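Local coordinates for protein possible adhesin (Caldicellulosiruptor kronotskyensis, PDB 4WA0) that probably mediates attachment of the bacterium to cellulose, as a tapirin, here represented by its magnesium-binding C-terminal beta-helix domain, at residues A11-G16 with I315-T320; P256-I261 with Q291-S296; I309-I314 with T334-M339. All blocks are in the same frame, centred on the assembly; numbering follows the deposited sequence.

Interaction 1. Residues A11-G16 with I315-T320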
loop_
_atom_site.group_PDB
_atom_site.type_symbol
_atom_site.label_atom_id
_atom_site.label_comp_id
_atom_site.label_asym_id
_atom_site.label_seq_id
_atom_site.Cartn_x
_atom_site.Cartn_y
_atom_site.Cartn_z
ATOM N N ALA A 11 -9.199 1.075 -4.556
ATOM C CA ALA A 11 -8.955 2.436 -5.006
ATOM C C ALA A 11 -7.978 2.397 -6.194
ATOM O O ALA A 11 -8.128 3.124 -7.229
ATOM C CB ALA A 11 -8.391 3.253 -3.923
ATOM N N ILE A 12 -6.935 1.573 -6.021
ATOM C CA ILE A 12 -5.932 1.365 -7.069
ATOM C C ILE A 12 -5.658 -0.154 -7.129
ATOM O O ILE A 12 -5.218 -0.754 -6.134
ATOM C CB ILE A 12 -4.629 2.123 -6.814
ATOM C CG1 ILE A 12 -4.849 3.620 -6.668
ATOM C CG2 ILE A 12 -3.634 1.874 -7.935
ATOM C CD1 ILE A 12 -3.653 4.346 -6.197
ATOM N N PHE A 13 -5.938 -0.755 -8.280
ATOM C CA PHE A 13 -5.641 -2.164 -8.516
ATOM C C PHE A 13 -4.650 -2.269 -9.679
ATOM O O PHE A 13 -4.903 -1.764 -10.775
ATOM C CB PHE A 13 -6.917 -2.924 -8.798
ATOM C CG PHE A 13 -6.684 -4.376 -9.048
ATOM C CD1 PHE A 13 -6.244 -4.825 -10.312
ATOM C CD2 PHE A 13 -6.904 -5.292 -8.029
ATOM C CE1 PHE A 13 -5.977 -6.179 -10.471
ATOM C CE2 PHE A 13 -6.640 -6.630 -8.203
ATOM C CZ PHE A 13 -6.192 -7.060 -9.430
ATOM N N SER A 14 -3.518 -2.916 -9.487
ATOM C CA SER A 14 -2.559 -3.128 -10.553
ATOM C C SER A 14 -2.255 -4.612 -10.711
ATOM O O SER A 14 -1.722 -5.266 -9.789
ATOM C CB SER A 14 -1.278 -2.376 -10.209
ATOM O OG SER A 14 -0.284 -2.463 -11.238
ATOM N N LYS A 15 -2.515 -5.134 -11.900
ATOM C CA LYS A 15 -2.258 -6.587 -12.183
ATOM C C LYS A 15 -0.796 -6.911 -11.953
ATOM O O LYS A 15 -0.497 -7.946 -11.344
ATOM C CB LYS A 15 -2.743 -7.033 -13.549
ATOM C CG LYS A 15 -2.321 -8.483 -13.964
ATOM C CD LYS A 15 -2.860 -8.784 -15.380
ATOM C CE LYS A 15 -1.753 -9.249 -16.337
ATOM N NZ LYS A 15 -2.071 -8.898 -17.775
ATOM N N GLY A 16 0.114 -6.064 -12.450
ATOM C CA GLY A 16 1.527 -6.236 -12.395
ATOM C C GLY A 16 2.132 -5.168 -11.469
ATOM O O GLY A 16 1.423 -4.562 -10.648
ATOM N N ILE A 315 -7.728 1.227 -12.249
ATOM C CA ILE A 315 -7.468 -0.198 -12.443
ATOM C C ILE A 315 -6.574 -0.391 -13.632
ATOM O O ILE A 315 -6.909 0.066 -14.723
ATOM C CB ILE A 315 -8.775 -0.986 -12.636
ATOM C CG1 ILE A 315 -9.626 -0.841 -11.391
ATOM C CG2 ILE A 315 -8.491 -2.490 -12.886
ATOM C CD1 ILE A 315 -11.039 -1.275 -11.551
ATOM N N SER A 316 -5.436 -1.036 -13.411
ATOM C CA SER A 316 -4.594 -1.403 -14.514
ATOM C C SER A 316 -4.632 -2.908 -14.646
ATOM O O SER A 316 -4.507 -3.642 -13.652
ATOM C CB SER A 316 -3.165 -1.029 -14.201
ATOM O OG SER A 316 -2.235 -1.843 -14.953
ATOM N N LEU A 317 -4.741 -3.359 -15.883
ATOM C CA LEU A 317 -4.855 -4.774 -16.197
ATOM C C LEU A 317 -3.783 -5.146 -17.187
ATOM O O LEU A 317 -3.892 -6.207 -17.798
ATOM C CB LEU A 317 -6.265 -5.099 -16.776
ATOM C CG LEU A 317 -7.443 -4.888 -15.812
ATOM C CD1 LEU A 317 -8.761 -5.171 -16.477
ATOM C CD2 LEU A 317 -7.245 -5.715 -14.593
ATOM N N GLY A 318 -2.742 -4.313 -17.257
ATOM C CA GLY A 318 -1.543 -4.536 -18.016
ATOM C C GLY A 318 -0.428 -5.248 -17.272
ATOM O O GLY A 318 -0.604 -5.786 -16.195
ATOM N N SER A 319 0.768 -5.290 -17.858
ATOM C CA SER A 319 1.849 -6.044 -17.231
ATOM C C SER A 319 2.530 -5.266 -16.174
ATOM O O SER A 319 3.075 -5.841 -15.242
ATOM C CB SER A 319 2.902 -6.549 -18.230
ATOM O OG SER A 319 3.514 -5.451 -18.847
ATOM N N THR A 320 2.525 -3.951 -16.287
ATOM C CA THR A 320 3.091 -3.072 -15.281
ATOM C C THR A 320 2.313 -1.759 -15.384
ATOM O O THR A 320 1.615 -1.513 -16.390
ATOM C CB THR A 320 4.579 -2.696 -15.493
ATOM O OG1 THR A 320 4.719 -1.978 -16.728
ATOM C CG2 THR A 320 5.541 -3.923 -15.480
HETATM O O HOH W 1 -0.250 -3.681 -13.917
#
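Phe13 and Ser14 run parallel to Ile315 and Ser316, and the Phe13 and Ile315 CA atoms lie 4.8 Å apart. Ser316 N bonds to Phe13 O almost linearly (2.8 Å, 172° at the hydrogen). Lys15 N then donates to Ser316 O. Beyond the strands, Gly16 CA sits 3.3 Å from Ser319 O in a CA-H...O contact; glycine suits the spot because that oxygen occupies the space a side chain would need.

Phe13, whose CG points away from its own backbone N (chi1 -180°), brings CD1 to 4.1 Å from Ile315 CG2, while CE1 approaches Leu317 CD2. Lys15 suits its place by length: its methylenes pass Gly318 O before NZ bonds to Leu317 O at 3.2 Å. On the face opposite Phe13, the hydroxyls of Ser14 and Ser316 are bridged by a water, which also accepts from Gly16 N and bonds to Gly318 O. Ser14 OG itself donates to Gly16 O at 2.8 Å.

Such parallel pairing joins beta-helix coils from the start and near the end of the chain. Strand 30-33 flanks strand 10-14 on its other edge, where Tyr32 stacks on Phe13, and Phe321 of strand 320-325 packs against both serines.

Interaction 2. Residues P256-I261 with Q291-S296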
loop_
_atom_site.group_PDB
_atom_site.type_symbol
_atom_site.label_atom_id
_atom_site.label_comp_id
_atom_site.label_asym_id
_atom_site.label_seq_id
_atom_site.Cartn_x
_atom_site.Cartn_y
_atom_site.Cartn_z
ATOM N N PRO A 256 -24.001 12.976 -8.580
ATOM C CA PRO A 256 -23.397 13.144 -9.877
ATOM C C PRO A 256 -23.301 11.806 -10.624
ATOM O O PRO A 256 -23.395 10.732 -10.048
ATOM C CB PRO A 256 -21.973 13.677 -9.536
ATOM C CG PRO A 256 -21.669 13.090 -8.220
ATOM C CD PRO A 256 -23.002 13.062 -7.498
ATOM N N PRO A 257 -23.093 11.880 -11.939
ATOM C CA PRO A 257 -23.024 10.686 -12.734
ATOM C C PRO A 257 -21.730 9.924 -12.540
ATOM O O PRO A 257 -20.741 10.464 -11.954
ATOM C CB PRO A 257 -23.101 11.238 -14.132
ATOM C CG PRO A 257 -22.431 12.512 -14.037
ATOM C CD PRO A 257 -22.843 13.098 -12.730
ATOM N N GLN A 258 -21.784 8.659 -12.888
ATOM C CA GLN A 258 -20.613 7.816 -12.866
ATOM C C GLN A 258 -20.173 7.619 -14.284
ATOM O O GLN A 258 -21.002 7.539 -15.208
ATOM C CB GLN A 258 -20.919 6.453 -12.303
ATOM C CG GLN A 258 -21.472 6.485 -10.912
ATOM C CD GLN A 258 -20.969 5.371 -10.081
ATOM O OE1 GLN A 258 -20.146 4.556 -10.529
ATOM N NE2 GLN A 258 -21.389 5.370 -8.790
ATOM N N ILE A 259 -18.871 7.458 -14.463
ATOM C CA ILE A 259 -18.400 7.063 -15.829
ATOM C C ILE A 259 -17.145 6.193 -15.724
ATOM O O ILE A 259 -16.306 6.382 -14.800
ATOM C CB ILE A 259 -18.221 8.315 -16.668
ATOM C CG1 ILE A 259 -17.920 7.989 -18.163
ATOM C CG2 ILE A 259 -17.138 9.187 -16.086
ATOM C CD1 ILE A 259 -17.998 9.213 -19.037
ATOM N N VAL A 260 -17.073 5.173 -16.575
ATOM C CA VAL A 260 -15.854 4.423 -16.733
ATOM C C VAL A 260 -15.206 4.815 -18.069
ATOM O O VAL A 260 -15.887 4.843 -19.102
ATOM C CB VAL A 260 -16.022 2.901 -16.514
ATOM C CG1 VAL A 260 -17.015 2.330 -17.476
ATOM C CG2 VAL A 260 -14.700 2.167 -16.595
ATOM N N ILE A 261 -13.894 5.094 -17.991
ATOM C CA ILE A 261 -13.065 5.322 -19.174
ATOM C C ILE A 261 -12.126 4.161 -19.363
ATOM O O ILE A 261 -11.439 3.799 -18.426
ATOM C CB ILE A 261 -12.265 6.617 -18.978
ATOM C CG1 ILE A 261 -13.163 7.833 -18.722
ATOM C CG2 ILE A 261 -11.400 7.001 -20.159
ATOM C CD1 ILE A 261 -14.298 8.110 -19.686
ATOM N N GLN A 291 -18.140 10.800 -10.611
ATOM C CA GLN A 291 -17.516 9.612 -10.118
ATOM C C GLN A 291 -16.826 8.929 -11.299
ATOM O O GLN A 291 -17.475 8.530 -12.263
ATOM C CB GLN A 291 -18.452 8.649 -9.469
ATOM C CG GLN A 291 -17.659 7.497 -8.860
ATOM C CD GLN A 291 -18.475 6.570 -8.047
ATOM O OE1 GLN A 291 -18.286 5.371 -8.155
ATOM N NE2 GLN A 291 -19.369 7.100 -7.191
ATOM N N LEU A 292 -15.530 8.748 -11.181
ATOM C CA LEU A 292 -14.718 8.342 -12.352
ATOM C C LEU A 292 -13.904 7.083 -12.085
ATOM O O LEU A 292 -13.230 6.995 -11.097
ATOM C CB LEU A 292 -13.754 9.487 -12.664
ATOM C CG LEU A 292 -12.767 9.355 -13.828
ATOM C CD1 LEU A 292 -13.489 9.336 -15.162
ATOM C CD2 LEU A 292 -11.811 10.502 -13.799
ATOM N N HIS A 293 -13.955 6.137 -13.032
ATOM C CA HIS A 293 -13.205 4.906 -12.964
ATOM C C HIS A 293 -12.344 4.824 -14.235
ATOM O O HIS A 293 -12.878 4.860 -15.299
ATOM C CB HIS A 293 -14.134 3.729 -12.832
ATOM C CG HIS A 293 -15.055 3.882 -11.670
ATOM N ND1 HIS A 293 -14.641 3.591 -10.403
ATOM C CD2 HIS A 293 -16.295 4.406 -11.553
ATOM C CE1 HIS A 293 -15.587 3.922 -9.540
ATOM N NE2 HIS A 293 -16.587 4.434 -10.210
ATOM N N LEU A 294 -11.029 4.754 -14.060
ATOM C CA LEU A 294 -10.083 4.773 -15.173
ATOM C C LEU A 294 -9.509 3.361 -15.233
ATOM O O LEU A 294 -8.966 2.851 -14.227
ATOM C CB LEU A 294 -8.952 5.754 -14.865
ATOM C CG LEU A 294 -9.343 7.226 -14.781
ATOM C CD1 LEU A 294 -8.137 8.048 -14.332
ATOM C CD2 LEU A 294 -10.003 7.807 -16.026
ATOM N N ILE A 295 -9.615 2.719 -16.391
ATOM C CA ILE A 295 -9.146 1.347 -16.588
ATOM C C ILE A 295 -8.288 1.285 -17.850
ATOM O O ILE A 295 -8.743 1.715 -18.919
ATOM C CB ILE A 295 -10.312 0.368 -16.700
ATOM C CG1 ILE A 295 -11.319 0.600 -15.532
ATOM C CG2 ILE A 295 -9.792 -1.055 -16.744
ATOM C CD1 ILE A 295 -12.325 -0.452 -15.388
ATOM N N SER A 296 -7.057 0.824 -17.660
ATOM C CA SER A 296 -6.049 0.763 -18.730
ATOM C C SER A 296 -5.202 -0.496 -18.685
ATOM O O SER A 296 -5.085 -1.212 -17.604
ATOM C CB SER A 296 -5.229 2.021 -18.631
ATOM O OG SER A 296 -4.418 2.173 -19.789
#
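Ile261 and Leu294 form the last of four parallel pairs within 256-261 and 291-296, which start at Gln258 and Gln291 and join adjacent rungs of the beta-helix. Five backbone hydrogen bonds link the strands, alternating in direction from Gln291 N to Pro257 O through to Ile295 N to Ile261 O.

The side chain of Ile261 shows how the apolar face is filled. Its CB lies 3.9 Å from Leu294 CD2, the two side chains running side by side. CG1, anti to the carbonyl carbon, comes within 3.9 Å of Leu292 CD1. A bend at chi2 (-52°) then turns Ile261 CD1 back along its own strand, to 3.9 Å from Ile259 CD1. Branched side chains suit this face because their methyls can touch more than one neighbour: Leu292 CD1 also touches Ile259 CG2, at 3.8 Å. Ile276 of helix 269-280 packs on this same face, over Ile261 and Leu292.

The other face carries Gln258, Val260 and His293, and helix 342-352 lies against it through Ile344. Gln258 OE1 accepts from Ser341 N and NE2 donates to Gln254 OE1, which holds the amide alongside the Gln291 side chain. Farther along, Val260 CG2 sits 3.5 Å from His293 O and 3.7 Å from Ile295 CD1.

Interaction 3. Residues I309-I314 with T334-M339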
loop_
_atom_site.group_PDB
_atom_site.type_symbol
_atom_site.label_atom_id
_atom_site.label_comp_id
_atom_site.label_asym_id
_atom_site.label_seq_id
_atom_site.Cartn_x
_atom_site.Cartn_y
_atom_site.Cartn_z
ATOM N N ILE A 309 -7.862 16.222 -8.452
ATOM C CA ILE A 309 -8.717 15.587 -7.443
ATOM C C ILE A 309 -9.718 14.695 -8.142
ATOM O O ILE A 309 -10.440 15.213 -9.031
ATOM C CB ILE A 309 -9.484 16.639 -6.674
ATOM C CG1 ILE A 309 -8.420 17.484 -5.969
ATOM C CG2 ILE A 309 -10.487 16.024 -5.682
ATOM C CD1 ILE A 309 -8.939 18.735 -5.319
HETATM N N MSE A 310 -9.805 13.443 -7.709
HETATM C CA MSE A 310 -10.862 12.560 -8.231
HETATM C C MSE A 310 -11.545 11.692 -7.216
HETATM O O MSE A 310 -11.033 11.423 -6.120
HETATM C CB MSE A 310 -10.364 11.686 -9.417
HETATM C CG MSE A 310 -9.400 10.677 -9.017
HETATM SE SE MSE A 310 -8.736 9.652 -10.613
HETATM C CE MSE A 310 -10.146 8.386 -10.643
ATOM N N ASN A 311 -12.731 11.254 -7.592
ATOM C CA ASN A 311 -13.547 10.325 -6.815
ATOM C C ASN A 311 -13.865 9.114 -7.667
ATOM O O ASN A 311 -14.354 9.283 -8.767
ATOM C CB ASN A 311 -14.900 10.980 -6.452
ATOM C CG ASN A 311 -14.721 12.208 -5.578
ATOM O OD1 ASN A 311 -14.588 12.090 -4.371
ATOM N ND2 ASN A 311 -14.775 13.370 -6.173
ATOM N N GLY A 312 -13.524 7.914 -7.212
ATOM C CA GLY A 312 -13.611 6.743 -8.005
ATOM C C GLY A 312 -12.571 5.689 -7.784
ATOM O O GLY A 312 -12.316 5.284 -6.658
ATOM N N SER A 313 -11.929 5.268 -8.870
ATOM C CA SER A 313 -10.905 4.258 -8.771
ATOM C C SER A 313 -10.090 4.200 -10.047
ATOM O O SER A 313 -10.513 4.712 -11.115
ATOM C CB SER A 313 -11.534 2.883 -8.407
ATOM O OG SER A 313 -12.226 2.286 -9.516
ATOM N N ILE A 314 -8.946 3.547 -9.922
ATOM C CA ILE A 314 -7.948 3.315 -11.010
ATOM C C ILE A 314 -7.581 1.854 -11.055
ATOM O O ILE A 314 -7.140 1.269 -10.026
ATOM C CB ILE A 314 -6.654 4.160 -10.790
ATOM C CG1 ILE A 314 -7.010 5.579 -10.773
ATOM C CG2 ILE A 314 -5.586 3.762 -11.788
ATOM C CD1 ILE A 314 -5.858 6.397 -10.251
ATOM N N THR A 334 -5.203 13.380 -5.617
ATOM C CA THR A 334 -6.033 12.972 -4.515
ATOM C C THR A 334 -7.102 12.067 -5.074
ATOM O O THR A 334 -7.790 12.458 -6.038
ATOM C CB THR A 334 -6.684 14.203 -3.866
ATOM O OG1 THR A 334 -5.667 14.939 -3.178
ATOM C CG2 THR A 334 -7.729 13.846 -2.933
ATOM N N LEU A 335 -7.195 10.871 -4.527
ATOM C CA LEU A 335 -8.154 9.842 -4.926
ATOM C C LEU A 335 -9.003 9.403 -3.726
ATOM O O LEU A 335 -8.503 8.773 -2.778
ATOM C CB LEU A 335 -7.456 8.670 -5.598
ATOM C CG LEU A 335 -8.262 7.398 -5.933
ATOM C CD1 LEU A 335 -9.419 7.731 -6.888
ATOM C CD2 LEU A 335 -7.332 6.324 -6.506
ATOM N N LYS A 336 -10.290 9.738 -3.789
ATOM C CA LYS A 336 -11.232 9.273 -2.801
ATOM C C LYS A 336 -11.942 8.100 -3.429
ATOM O O LYS A 336 -12.694 8.245 -4.399
ATOM C CB LYS A 336 -12.262 10.330 -2.458
ATOM C CG LYS A 336 -13.307 9.821 -1.477
ATOM C CD LYS A 336 -12.966 10.133 -0.055
ATOM C CE LYS A 336 -14.108 10.772 0.707
ATOM N NZ LYS A 336 -15.234 9.859 1.001
ATOM N N TYR A 337 -11.741 6.946 -2.846
ATOM C CA TYR A 337 -12.383 5.741 -3.380
ATOM C C TYR A 337 -13.906 5.803 -3.395
ATOM O O TYR A 337 -14.521 6.201 -2.395
ATOM C CB TYR A 337 -11.953 4.516 -2.584
ATOM C CG TYR A 337 -12.734 3.270 -2.989
ATOM C CD1 TYR A 337 -12.493 2.656 -4.197
ATOM C CD2 TYR A 337 -13.683 2.716 -2.165
ATOM C CE1 TYR A 337 -13.205 1.529 -4.564
ATOM C CE2 TYR A 337 -14.399 1.594 -2.540
ATOM C CZ TYR A 337 -14.167 1.001 -3.783
ATOM O OH TYR A 337 -14.860 -0.174 -4.171
ATOM N N GLN A 338 -14.520 5.350 -4.499
ATOM C CA GLN A 338 -15.962 5.116 -4.515
ATOM C C GLN A 338 -16.215 3.875 -5.319
ATOM O O GLN A 338 -15.668 3.730 -6.412
ATOM C CB GLN A 338 -16.674 6.236 -5.254
ATOM C CG GLN A 338 -16.480 7.619 -4.679
ATOM C CD GLN A 338 -17.265 7.787 -3.369
ATOM O OE1 GLN A 338 -18.038 6.896 -2.946
ATOM N NE2 GLN A 338 -17.028 8.899 -2.706
HETATM N N MSE A 339 -17.074 3.002 -4.811
HETATM C CA MSE A 339 -17.475 1.791 -5.538
HETATM C C MSE A 339 -18.280 2.175 -6.751
HETATM O O MSE A 339 -19.178 3.026 -6.657
HETATM C CB MSE A 339 -18.338 0.885 -4.646
HETATM C CG MSE A 339 -18.890 -0.335 -5.358
HETATM SE SE MSE A 339 -17.558 -1.795 -5.382
HETATM C CE MSE A 339 -18.904 -3.142 -4.856
#
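Leu335 lies alongside Met310, a selenomethionine here, and overlaps it with CD1, which comes 3.6 Å from Met310 CG. The two point the same way from paired positions of parallel strands. Met310 holds CG between its backbone N and carbonyl carbon (chi1 69°), and the bend at chi3 carries CE back to within 3.9 Å of Leu335 CD1. The other branch of Leu335, CD2, crosses to Ile314 CD1 at 4.0 Å, so one forked side chain touches residues before and after the corner at Gly312. Leucine fits because its two methyls diverge, while the flexible Met310 reaches on to Leu292 and Leu294 of the neighbouring rung.

The corner is held by backbone. Met310 N donates to Thr334 O and Lys336 N to Met310 O, as in any parallel pair. Gly312 N then bonds to Lys336 O at 3.0 Å, and Gly312 O accepts from Gln338 N at 3.1 Å. Gly312 adopts phi 146° and psi -128°, angles at which a CB would press on the carbonyl oxygen before it, so only the smallest residue turns comfortably here.

On the face away from Leu335, Asn311 OD1 lies 3.5 Å from Lys336 CB, and Asn311 CB touches Gln338 CG. Past the corner, Ser313 CB meets the edge of the Tyr337 ring. The hydroxyls of both look elsewhere: Ser313 OG bonds to His293 ND1, and Tyr337 OH to Leu8 O.

The inward face is apolar, with Met310, Leu335 and Ile314 meeting inside the beta-helix; the outer face is mixed, with Asn311, Lys336 and Thr334 beside the exposed Ile309. Apolar packing thus holds neighbouring coils together from within, while backbone bonds, which do not depend on side chains, keep the pairing through the glycine corner.

Strand 313-316 ties the three contacts together: it pairs with strand 10-14 in interaction 1, follows the Gly312 corner of interaction 3, and borders strand 291-296 of interaction 2. Ile314 bonds on one edge to the chain of 11-16, with Phe13 N 2.9 Å from Ile314 O. On the other edge, Ile315 N lies 2.8 Å from Leu294 O. Interaction 1 brings the start of the chain beside a rung formed some 300 residues later, and interaction 2 is nested within that loop. Interaction 2 lies closest to the metal site: the Ile261 side chain is about 8 Å from the magnesium ion bound by Asp239, Val241, Ser243, Leu246 and Glu275.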